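Long-range contacts in 3-dehydroquinate dehydratase (Geobacillus kaustophilus, PDB 2YR1), which probably catalyses the cis-dehydration of 3-dehydroquinate to 3-dehydroshikimate, the third step of the chorismate pathway, through a Schiff-base intermediate: residues A[116-121]-A[138-143]; A[9-14]-A[76-81]; A[105-110]-A[132-137]. One frame throughout, in Å; residues are numbered along the deposited sequence.

Interaction 1 of 3, residues A[116-121]-A[138-143]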
loop_
_atom_site.group_PDB
_atom_site.type_symbol
_atom_site.label_atom_id
_atom_site.label_comp_id
_atom_site.label_asym_id
_atom_site.label_seq_id
_atom_site.Cartn_x
_atom_site.Cartn_y
_atom_site.Cartn_z
ATOM N N ASP A 116 -12.724 -9.056 -26.243
ATOM C CA ASP A 116 -13.701 -8.191 -25.564
ATOM C C ASP A 116 -13.189 -6.766 -25.352
ATOM O O ASP A 116 -13.962 -5.798 -25.330
ATOM C CB ASP A 116 -14.057 -8.799 -24.209
ATOM C CG ASP A 116 -14.472 -10.257 -24.316
ATOM O OD1 ASP A 116 -15.568 -10.534 -24.853
ATOM O OD2 ASP A 116 -13.705 -11.134 -23.868
ATOM N N LEU A 117 -11.879 -6.653 -25.176
ATOM C CA LEU A 117 -11.238 -5.368 -24.981
ATOM C C LEU A 117 -10.067 -5.293 -25.939
ATOM O O LEU A 117 -9.491 -6.317 -26.328
ATOM C CB LEU A 117 -10.664 -5.222 -23.566
ATOM C CG LEU A 117 -11.303 -5.414 -22.174
ATOM C CD1 LEU A 117 -12.001 -4.162 -21.712
ATOM C CD2 LEU A 117 -12.194 -6.612 -22.170
ATOM N N VAL A 118 -9.701 -4.070 -26.286
ATOM C CA VAL A 118 -8.557 -3.809 -27.143
ATOM C C VAL A 118 -7.771 -2.651 -26.520
ATOM O O VAL A 118 -8.355 -1.627 -26.168
ATOM C CB VAL A 118 -8.984 -3.389 -28.578
ATOM C CG1 VAL A 118 -7.793 -2.922 -29.338
ATOM C CG2 VAL A 118 -9.614 -4.555 -29.314
ATOM N N ASP A 119 -6.457 -2.827 -26.375
ATOM C CA ASP A 119 -5.580 -1.800 -25.828
ATOM C C ASP A 119 -4.914 -1.050 -26.990
ATOM O O ASP A 119 -4.321 -1.662 -27.879
ATOM C CB ASP A 119 -4.496 -2.431 -24.936
ATOM C CG ASP A 119 -3.526 -1.394 -24.359
ATOM O OD1 ASP A 119 -3.109 -0.485 -25.103
ATOM O OD2 ASP A 119 -3.164 -1.488 -23.166
ATOM N N TYR A 120 -5.021 0.275 -26.991
ATOM C CA TYR A 120 -4.405 1.073 -28.045
ATOM C C TYR A 120 -3.699 2.265 -27.412
ATOM O O TYR A 120 -4.183 2.836 -26.431
ATOM C CB TYR A 120 -5.459 1.547 -29.043
ATOM C CG TYR A 120 -4.905 1.778 -30.419
ATOM C CD1 TYR A 120 -4.324 0.731 -31.133
ATOM C CD2 TYR A 120 -4.974 3.035 -31.023
ATOM C CE1 TYR A 120 -3.830 0.922 -32.408
ATOM C CE2 TYR A 120 -4.479 3.237 -32.307
ATOM C CZ TYR A 120 -3.909 2.172 -32.994
ATOM O OH TYR A 120 -3.413 2.349 -34.270
ATOM N N GLU A 121 -2.565 2.644 -27.995
ATOM C CA GLU A 121 -1.732 3.724 -27.478
ATOM C C GLU A 121 -2.257 5.139 -27.695
ATOM O O GLU A 121 -2.588 5.522 -28.825
ATOM C CB GLU A 121 -0.332 3.629 -28.100
ATOM C CG GLU A 121 -0.004 2.253 -28.707
ATOM C CD GLU A 121 0.279 1.185 -27.661
ATOM O OE1 GLU A 121 1.468 0.870 -27.418
ATOM O OE2 GLU A 121 -0.694 0.663 -27.082
ATOM N N CYS A 138 -17.889 -3.509 -33.225
ATOM C CA CYS A 138 -17.900 -4.886 -32.754
ATOM C C CYS A 138 -18.207 -5.038 -31.279
ATOM O O CYS A 138 -18.027 -6.124 -30.711
ATOM C CB CYS A 138 -16.562 -5.541 -33.078
ATOM S SG CYS A 138 -16.007 -5.167 -34.762
ATOM N N SER A 139 -18.697 -3.962 -30.666
ATOM C CA SER A 139 -19.024 -3.978 -29.244
ATOM C C SER A 139 -17.777 -4.364 -28.446
ATOM O O SER A 139 -17.834 -5.165 -27.525
ATOM C CB SER A 139 -20.155 -4.975 -28.961
ATOM O OG SER A 139 -21.295 -4.707 -29.770
ATOM N N VAL A 140 -16.645 -3.794 -28.821
ATOM C CA VAL A 140 -15.390 -4.063 -28.129
ATOM C C VAL A 140 -14.996 -2.837 -27.308
ATOM O O VAL A 140 -15.038 -1.718 -27.798
ATOM C CB VAL A 140 -14.244 -4.363 -29.118
ATOM C CG1 VAL A 140 -12.975 -4.655 -28.353
ATOM C CG2 VAL A 140 -14.609 -5.549 -30.014
ATOM N N TRP A 141 -14.615 -3.060 -26.060
ATOM C CA TRP A 141 -14.208 -1.969 -25.187
ATOM C C TRP A 141 -12.843 -1.448 -25.581
ATOM O O TRP A 141 -11.990 -2.200 -26.041
ATOM C CB TRP A 141 -14.189 -2.430 -23.743
ATOM C CG TRP A 141 -15.537 -2.867 -23.274
ATOM C CD1 TRP A 141 -16.009 -4.143 -23.203
ATOM C CD2 TRP A 141 -16.583 -2.022 -22.783
ATOM N NE1 TRP A 141 -17.280 -4.148 -22.684
ATOM C CE2 TRP A 141 -17.656 -2.857 -22.417
ATOM C CE3 TRP A 141 -16.713 -0.637 -22.614
ATOM C CZ2 TRP A 141 -18.850 -2.354 -21.888
ATOM C CZ3 TRP A 141 -17.901 -0.135 -22.088
ATOM C CH2 TRP A 141 -18.954 -0.997 -21.730
ATOM N N LEU A 142 -12.643 -0.149 -25.409
ATOM C CA LEU A 142 -11.383 0.454 -25.772
ATOM C C LEU A 142 -10.608 0.970 -24.577
ATOM O O LEU A 142 -11.086 1.826 -23.828
ATOM C CB LEU A 142 -11.594 1.601 -26.762
ATOM C CG LEU A 142 -10.291 2.280 -27.208
ATOM C CD1 LEU A 142 -9.468 1.269 -27.973
ATOM C CD2 LEU A 142 -10.583 3.499 -28.069
ATOM N N VAL A 143 -9.407 0.424 -24.415
ATOM C CA VAL A 143 -8.498 0.834 -23.364
ATOM C C VAL A 143 -7.458 1.721 -24.056
ATOM O O VAL A 143 -6.817 1.287 -25.014
ATOM C CB VAL A 143 -7.770 -0.402 -22.732
ATOM C CG1 VAL A 143 -6.734 0.059 -21.710
ATOM C CG2 VAL A 143 -8.775 -1.327 -22.082
#

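Interaction 2 of 3, residues A[9-14]-A[76-81]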
loop_
_atom_site.group_PDB
_atom_site.type_symbol
_atom_site.label_atom_id
_atom_site.label_comp_id
_atom_site.label_asym_id
_atom_site.label_seq_id
_atom_site.Cartn_x
_atom_site.Cartn_y
_atom_site.Cartn_z
ATOM N N LYS A 9 -19.709 -3.299 -17.196
ATOM C CA LYS A 9 -19.907 -4.733 -17.224
ATOM C C LYS A 9 -19.281 -5.318 -18.489
ATOM O O LYS A 9 -19.639 -4.936 -19.595
ATOM C CB LYS A 9 -21.408 -5.030 -17.202
ATOM C CG LYS A 9 -21.739 -6.497 -17.110
ATOM C CD LYS A 9 -21.468 -7.037 -15.734
ATOM C CE LYS A 9 -22.025 -8.423 -15.633
ATOM N NZ LYS A 9 -23.442 -8.426 -16.111
ATOM N N VAL A 10 -18.327 -6.228 -18.323
ATOM C CA VAL A 10 -17.680 -6.854 -19.466
ATOM C C VAL A 10 -17.859 -8.352 -19.270
ATOM O O VAL A 10 -17.333 -8.924 -18.319
ATOM C CB VAL A 10 -16.169 -6.467 -19.544
ATOM C CG1 VAL A 10 -15.502 -7.129 -20.754
ATOM C CG2 VAL A 10 -16.024 -4.950 -19.657
ATOM N N ARG A 11 -18.660 -8.963 -20.147
ATOM C CA ARG A 11 -18.952 -10.399 -20.121
ATOM C C ARG A 11 -19.070 -11.039 -18.748
ATOM O O ARG A 11 -18.278 -11.938 -18.453
ATOM C CB ARG A 11 -17.866 -11.221 -20.827
ATOM C CG ARG A 11 -17.464 -10.860 -22.222
ATOM C CD ARG A 11 -16.340 -11.814 -22.608
ATOM N NE ARG A 11 -16.819 -13.181 -22.791
ATOM C CZ ARG A 11 -17.417 -13.609 -23.901
ATOM N NH1 ARG A 11 -17.592 -12.777 -24.912
ATOM N NH2 ARG A 11 -17.857 -14.857 -23.992
ATOM N N ASN A 12 -20.009 -10.629 -17.908
ATOM C CA ASN A 12 -20.118 -11.275 -16.592
ATOM C C ASN A 12 -19.246 -10.717 -15.467
ATOM O O ASN A 12 -19.446 -11.066 -14.307
ATOM C CB ASN A 12 -19.812 -12.766 -16.709
ATOM C CG ASN A 12 -21.002 -13.622 -16.418
ATOM O OD1 ASN A 12 -21.471 -13.683 -15.277
ATOM N ND2 ASN A 12 -21.506 -14.300 -17.443
ATOM N N ILE A 13 -18.279 -9.871 -15.796
ATOM C CA ILE A 13 -17.415 -9.303 -14.767
ATOM C C ILE A 13 -17.577 -7.779 -14.738
ATOM O O ILE A 13 -17.696 -7.136 -15.792
ATOM C CB ILE A 13 -15.912 -9.655 -15.042
ATOM C CG1 ILE A 13 -15.165 -9.883 -13.730
ATOM C CG2 ILE A 13 -15.234 -8.536 -15.817
ATOM C CD1 ILE A 13 -15.487 -11.194 -13.074
ATOM N N TRP A 14 -17.584 -7.204 -13.536
ATOM C CA TRP A 14 -17.685 -5.755 -13.390
ATOM C C TRP A 14 -16.285 -5.169 -13.171
ATOM O O TRP A 14 -15.509 -5.710 -12.394
ATOM C CB TRP A 14 -18.553 -5.383 -12.184
ATOM C CG TRP A 14 -20.024 -5.455 -12.427
ATOM C CD1 TRP A 14 -20.867 -6.479 -12.096
ATOM C CD2 TRP A 14 -20.825 -4.469 -13.081
ATOM N NE1 TRP A 14 -22.142 -6.189 -12.504
ATOM C CE2 TRP A 14 -22.148 -4.963 -13.114
ATOM C CE3 TRP A 14 -20.555 -3.217 -13.649
ATOM C CZ2 TRP A 14 -23.204 -4.246 -13.694
ATOM C CZ3 TRP A 14 -21.602 -2.504 -14.225
ATOM C CH2 TRP A 14 -22.914 -3.025 -14.241
ATOM N N ALA A 76 -10.492 -19.724 -22.857
ATOM C CA ALA A 76 -11.062 -18.813 -21.880
ATOM C C ALA A 76 -12.547 -19.071 -22.055
ATOM O O ALA A 76 -13.038 -19.130 -23.181
ATOM C CB ALA A 76 -10.732 -17.373 -22.234
ATOM N N GLY A 77 -13.275 -19.263 -20.968
ATOM C CA GLY A 77 -14.696 -19.496 -21.135
ATOM C C GLY A 77 -15.303 -18.124 -21.304
ATOM O O GLY A 77 -15.288 -17.543 -22.384
ATOM N N GLU A 78 -15.817 -17.597 -20.206
ATOM C CA GLU A 78 -16.405 -16.274 -20.198
ATOM C C GLU A 78 -15.369 -15.245 -19.738
ATOM O O GLU A 78 -15.651 -14.051 -19.715
ATOM C CB GLU A 78 -17.612 -16.252 -19.272
ATOM C CG GLU A 78 -18.792 -17.046 -19.799
ATOM C CD GLU A 78 -19.230 -16.558 -21.164
ATOM O OE1 GLU A 78 -19.302 -15.326 -21.358
ATOM O OE2 GLU A 78 -19.504 -17.406 -22.042
ATOM N N ILE A 79 -14.171 -15.699 -19.375
ATOM C CA ILE A 79 -13.143 -14.756 -18.945
ATOM C C ILE A 79 -12.929 -13.770 -20.078
ATOM O O ILE A 79 -12.645 -14.154 -21.217
ATOM C CB ILE A 79 -11.771 -15.417 -18.616
ATOM C CG1 ILE A 79 -11.834 -16.213 -17.309
ATOM C CG2 ILE A 79 -10.704 -14.320 -18.408
ATOM C CD1 ILE A 79 -12.762 -17.373 -17.324
ATOM N N PRO A 80 -13.097 -12.475 -19.785
ATOM C CA PRO A 80 -12.912 -11.447 -20.800
ATOM C C PRO A 80 -11.483 -11.465 -21.324
ATOM O O PRO A 80 -10.528 -11.682 -20.557
ATOM C CB PRO A 80 -13.227 -10.161 -20.041
ATOM C CG PRO A 80 -14.236 -10.603 -19.054
ATOM C CD PRO A 80 -13.688 -11.909 -18.561
ATOM N N ILE A 81 -11.332 -11.254 -22.626
ATOM C CA ILE A 81 -10.011 -11.220 -23.233
ATOM C C ILE A 81 -9.669 -9.850 -23.797
ATOM O O ILE A 81 -10.397 -9.305 -24.645
ATOM C CB ILE A 81 -9.862 -12.265 -24.368
ATOM C CG1 ILE A 81 -10.093 -13.676 -23.814
ATOM C CG2 ILE A 81 -8.470 -12.196 -24.953
ATOM C CD1 ILE A 81 -9.974 -14.785 -24.878
#

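Interaction 3 of 3, residues A[105-110]-A[132-137]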
loop_
_atom_site.group_PDB
_atom_site.type_symbol
_atom_site.label_atom_id
_atom_site.label_comp_id
_atom_site.label_asym_id
_atom_site.label_seq_id
_atom_site.Cartn_x
_atom_site.Cartn_y
_atom_site.Cartn_z
ATOM N N LEU A 105 -5.378 -5.545 -38.517
ATOM C CA LEU A 105 -5.418 -6.787 -37.752
ATOM C C LEU A 105 -6.355 -6.593 -36.570
ATOM O O LEU A 105 -7.121 -7.495 -36.215
ATOM C CB LEU A 105 -4.021 -7.147 -37.237
ATOM C CG LEU A 105 -3.674 -8.625 -37.056
ATOM C CD1 LEU A 105 -2.325 -8.721 -36.340
ATOM C CD2 LEU A 105 -4.745 -9.341 -36.260
ATOM N N ILE A 106 -6.296 -5.415 -35.953
ATOM C CA ILE A 106 -7.167 -5.148 -34.814
ATOM C C ILE A 106 -8.622 -5.222 -35.287
ATOM O O ILE A 106 -9.467 -5.824 -34.637
ATOM C CB ILE A 106 -6.889 -3.756 -34.198
ATOM C CG1 ILE A 106 -5.502 -3.730 -33.554
ATOM C CG2 ILE A 106 -7.940 -3.434 -33.146
ATOM C CD1 ILE A 106 -5.068 -2.343 -33.085
ATOM N N GLU A 107 -8.908 -4.632 -36.441
ATOM C CA GLU A 107 -10.271 -4.664 -36.959
ATOM C C GLU A 107 -10.675 -6.096 -37.232
ATOM O O GLU A 107 -11.729 -6.562 -36.787
ATOM C CB GLU A 107 -10.386 -3.839 -38.241
ATOM C CG GLU A 107 -11.832 -3.610 -38.651
ATOM C CD GLU A 107 -11.946 -2.752 -39.886
ATOM O OE1 GLU A 107 -11.741 -3.299 -40.996
ATOM O OE2 GLU A 107 -12.223 -1.535 -39.741
ATOM N N ALA A 108 -9.820 -6.807 -37.956
ATOM C CA ALA A 108 -10.087 -8.197 -38.280
ATOM C C ALA A 108 -10.305 -8.993 -37.007
ATOM O O ALA A 108 -11.184 -9.844 -36.949
ATOM C CB ALA A 108 -8.927 -8.776 -39.061
ATOM N N ILE A 109 -9.508 -8.716 -35.981
ATOM C CA ILE A 109 -9.651 -9.445 -34.725
ATOM C C ILE A 109 -10.922 -9.015 -33.999
ATOM O O ILE A 109 -11.585 -9.838 -33.379
ATOM C CB ILE A 109 -8.402 -9.250 -33.800
ATOM C CG1 ILE A 109 -8.540 -10.111 -32.549
ATOM C CG2 ILE A 109 -8.290 -7.817 -33.338
ATOM C CD1 ILE A 109 -8.677 -11.586 -32.840
ATOM N N CYS A 110 -11.266 -7.730 -34.091
ATOM C CA CYS A 110 -12.478 -7.210 -33.456
ATOM C C CYS A 110 -13.736 -7.870 -34.031
ATOM O O CYS A 110 -14.617 -8.305 -33.292
ATOM C CB CYS A 110 -12.605 -5.692 -33.665
ATOM S SG CYS A 110 -11.447 -4.641 -32.759
ATOM N N ARG A 132 -11.062 3.644 -32.640
ATOM C CA ARG A 132 -12.244 3.937 -31.844
ATOM C C ARG A 132 -13.512 3.382 -32.512
ATOM O O ARG A 132 -14.261 2.613 -31.913
ATOM C CB ARG A 132 -12.381 5.453 -31.660
ATOM C CG ARG A 132 -13.288 5.908 -30.518
ATOM C CD ARG A 132 -14.227 4.816 -30.066
ATOM N NE ARG A 132 -14.043 4.522 -28.654
ATOM C CZ ARG A 132 -14.466 3.415 -28.051
ATOM N NH1 ARG A 132 -15.095 2.473 -28.740
ATOM N NH2 ARG A 132 -14.279 3.267 -26.747
ATOM N N ARG A 133 -13.765 3.767 -33.755
ATOM C CA ARG A 133 -14.969 3.283 -34.405
ATOM C C ARG A 133 -14.878 1.812 -34.737
ATOM O O ARG A 133 -15.860 1.080 -34.678
ATOM C CB ARG A 133 -15.287 4.150 -35.627
ATOM C CG ARG A 133 -15.807 5.535 -35.191
ATOM C CD ARG A 133 -16.557 5.401 -33.838
ATOM N NE ARG A 133 -16.938 6.667 -33.214
ATOM C CZ ARG A 133 -17.153 6.812 -31.906
ATOM N NH1 ARG A 133 -17.020 5.771 -31.093
ATOM N NH2 ARG A 133 -17.504 7.992 -31.411
ATOM N N MET A 134 -13.668 1.374 -35.028
ATOM C CA MET A 134 -13.411 -0.008 -35.341
ATOM C C MET A 134 -13.882 -0.862 -34.166
ATOM O O MET A 134 -14.499 -1.913 -34.347
ATOM C CB MET A 134 -11.910 -0.159 -35.560
ATOM C CG MET A 134 -11.434 -1.497 -36.027
ATOM S SD MET A 134 -9.642 -1.514 -35.799
ATOM C CE MET A 134 -9.109 -0.356 -37.085
ATOM N N THR A 135 -13.611 -0.390 -32.950
ATOM C CA THR A 135 -13.986 -1.134 -31.752
ATOM C C THR A 135 -15.460 -1.026 -31.402
ATOM O O THR A 135 -16.091 -2.015 -31.029
ATOM C CB THR A 135 -13.153 -0.688 -30.530
ATOM O OG1 THR A 135 -13.254 0.733 -30.370
ATOM C CG2 THR A 135 -11.682 -1.072 -30.723
ATOM N N GLU A 136 -16.020 0.167 -31.537
ATOM C CA GLU A 136 -17.424 0.333 -31.204
ATOM C C GLU A 136 -18.346 -0.542 -32.061
ATOM O O GLU A 136 -19.319 -1.096 -31.556
ATOM C CB GLU A 136 -17.819 1.805 -31.300
ATOM C CG GLU A 136 -19.135 2.100 -30.610
ATOM C CD GLU A 136 -19.130 3.441 -29.894
ATOM O OE1 GLU A 136 -18.963 4.478 -30.571
ATOM O OE2 GLU A 136 -19.289 3.456 -28.651
ATOM N N GLU A 137 -18.026 -0.691 -33.341
ATOM C CA GLU A 137 -18.834 -1.517 -34.232
ATOM C C GLU A 137 -18.984 -2.949 -33.728
ATOM O O GLU A 137 -20.063 -3.539 -33.801
ATOM C CB GLU A 137 -18.209 -1.604 -35.617
ATOM C CG GLU A 137 -17.930 -0.305 -36.311
ATOM C CD GLU A 137 -17.692 -0.538 -37.783
ATOM O OE1 GLU A 137 -16.939 -1.481 -38.115
ATOM O OE2 GLU A 137 -18.260 0.209 -38.604
#

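Interaction 1 of 3, residues A[116-121]-A[138-143]
Leu-117 pairs with Trp-141, Val-118 with Leu-142 and Asp-119 with Val-143 where two neighbouring parallel strands of the TIM barrel run side by side, joined by helix 127-137 in a beta-alpha-beta crossover. Four backbone hydrogen bonds form the ladder, entered by Trp-141 N giving to Asp-116 O (2.9 Å). Val-118 then uses both of its polar backbone atoms, its N on Trp-141 O and its O receiving Val-143 N in an almost straight bond (173°). Leu-117, Trp-141, Asp-119 and Val-143 point to one face of the sheet, Val-118 and Leu-142 to the other, toward the helices.

Trp-141 can be followed outward. Its CB meets Leu-117 CD1 at 3.5 Å; CG still lies near that methyl and Asp-116 O; CD1 comes within 3.4 Å of Asp-116 O, which sits at the ring edge near its plane. Having CG anti to the carbonyl carbon (chi1 -62°) directs the indole past Asp-116 toward strand 8-10, where NE1 packs on Val-10 CG2.

Asp-119 faces the barrel interior, its OD1 hydrogen-bonded to Ser-145 and its OD2 in weak, long ion pairs with Arg-86 and Lys-174, the predicted substrate-binding and Schiff-base residues. On the helix-facing side the valine methyls pack tightly, Val-118 CG2 lying 3.5 Å from Val-140 CG1.

Interaction 2 of 3, residues A[9-14]-A[76-81]
The Arg-11 guanidinium and the Glu-78 carboxylate have planes only 17° apart, although the two side chains cross at about a right angle. Glu-78 O lies in plane at the guanidinium edge and receives a weak hydrogen bond from NE (3.4 Å, 142°). The carboxylate approaches obliquely, with Glu-78 OE1 in a salt bridge 3.0 Å from Arg-11 NH2. A bend in the arginine chain at chi3 (70°) brings NE to Glu-78 O and NH2 to Glu-78 OE1.

Arg-11 sits in the type I' turn of the beta-hairpin formed by strands 8-10 and 13-15. This hairpin lies across the N-terminal end of the parallel barrel strands, where the 76-81 loop leads from helix 62-75 into strand 81-84. Beneath the ion pair the contact is apolar: Val-10 CG1 meets Pro-80 CB at 3.9 Å, while Ile-13 CG2 lies 4.0 Å from Pro-80 CG, so the proline ring is held against both arms of the hairpin.

Arg-11 NH1 forms a second salt bridge, to buried Asp-116, just ahead of strand 117-121. Gripped through different nitrogens by two carboxylates, the guanidinium is fixed in orientation, and together with Arg-73 it probably offsets the buried negative charge of Asp-116.

Interaction 3 of 3, residues A[105-110]-A[132-137]
Ile-106, Glu-107 and Cys-110 of helix 99-112 meet Met-134 and Thr-135 of helix 127-137, two successive outer helices of the TIM barrel. The two short segments run nearly parallel, 9° apart with axes 9.4 Å from each other, and both helices pack on the outside of neighbouring strands.

Along the first segment, Ile-106 is the earliest to touch: its CG2 branch lies 3.7 Å from Met-134 SD, and the two side chains cross at about a right angle. On its inner side Ile-106 packs against Val-118 and Tyr-120 of strand 117-121, so it bridges the helix pair and the sheet.

At Glu-107 the sulfur lies against the backbone of the first helix, Met-134 SD being 3.3 Å from Glu-107 N. Glu-107 CB and CG rest on Met-134 CG, each carbon 3.4 Å away. Extended through chi1 (-174°) and chi2, the methionine chain carries its sulfur to the first helix, then bends at chi3 (-71°), bringing CE within 3.9 Å of Glu-107 CB. The carboxylate of Glu-107 forms a salt bridge to Arg-111 through OE1, one turn further along its own helix.

Cys-110 comes one turn after Ile-106. Its CB lies 4.3 Å from Met-134 O, a carbonyl oxygen buried by the contact with no polar partner in the model. Its SG, whose position is less sure, makes a loose contact with Thr-135 CG2. The hydroxyl, Thr-135 OG1, lies 2.6 Å from Arg-132 O, to which it donates from well out of the carbonyl plane, with Val-131 O also within its reach.

Interactions 1 and 3 belong to the same part of the barrel, their centres 8 Å apart. Along the chain their segments alternate: helix 99-112, strand 117-121, helix 127-137, strand 141-148. Interaction 1 lies in the strand layer and interaction 3 in the helix layer over it. They touch where Cys-138 packs on Cys-110 and where Val-140 N probably hydrogen-bonds to Thr-135 O, in the Schellman motif that ends helix 127-137. Interaction 2 closes earlier in the sequence, its centre 13 Å from that of interaction 1, but reaches it through Asp-116, whose carboxylate accepts Ile-81 N. Interactions 2 and 3 do not touch; their centres are 18 Å apart. Together the three connect the N-terminal hairpin, the barrel sheet and its helical shell.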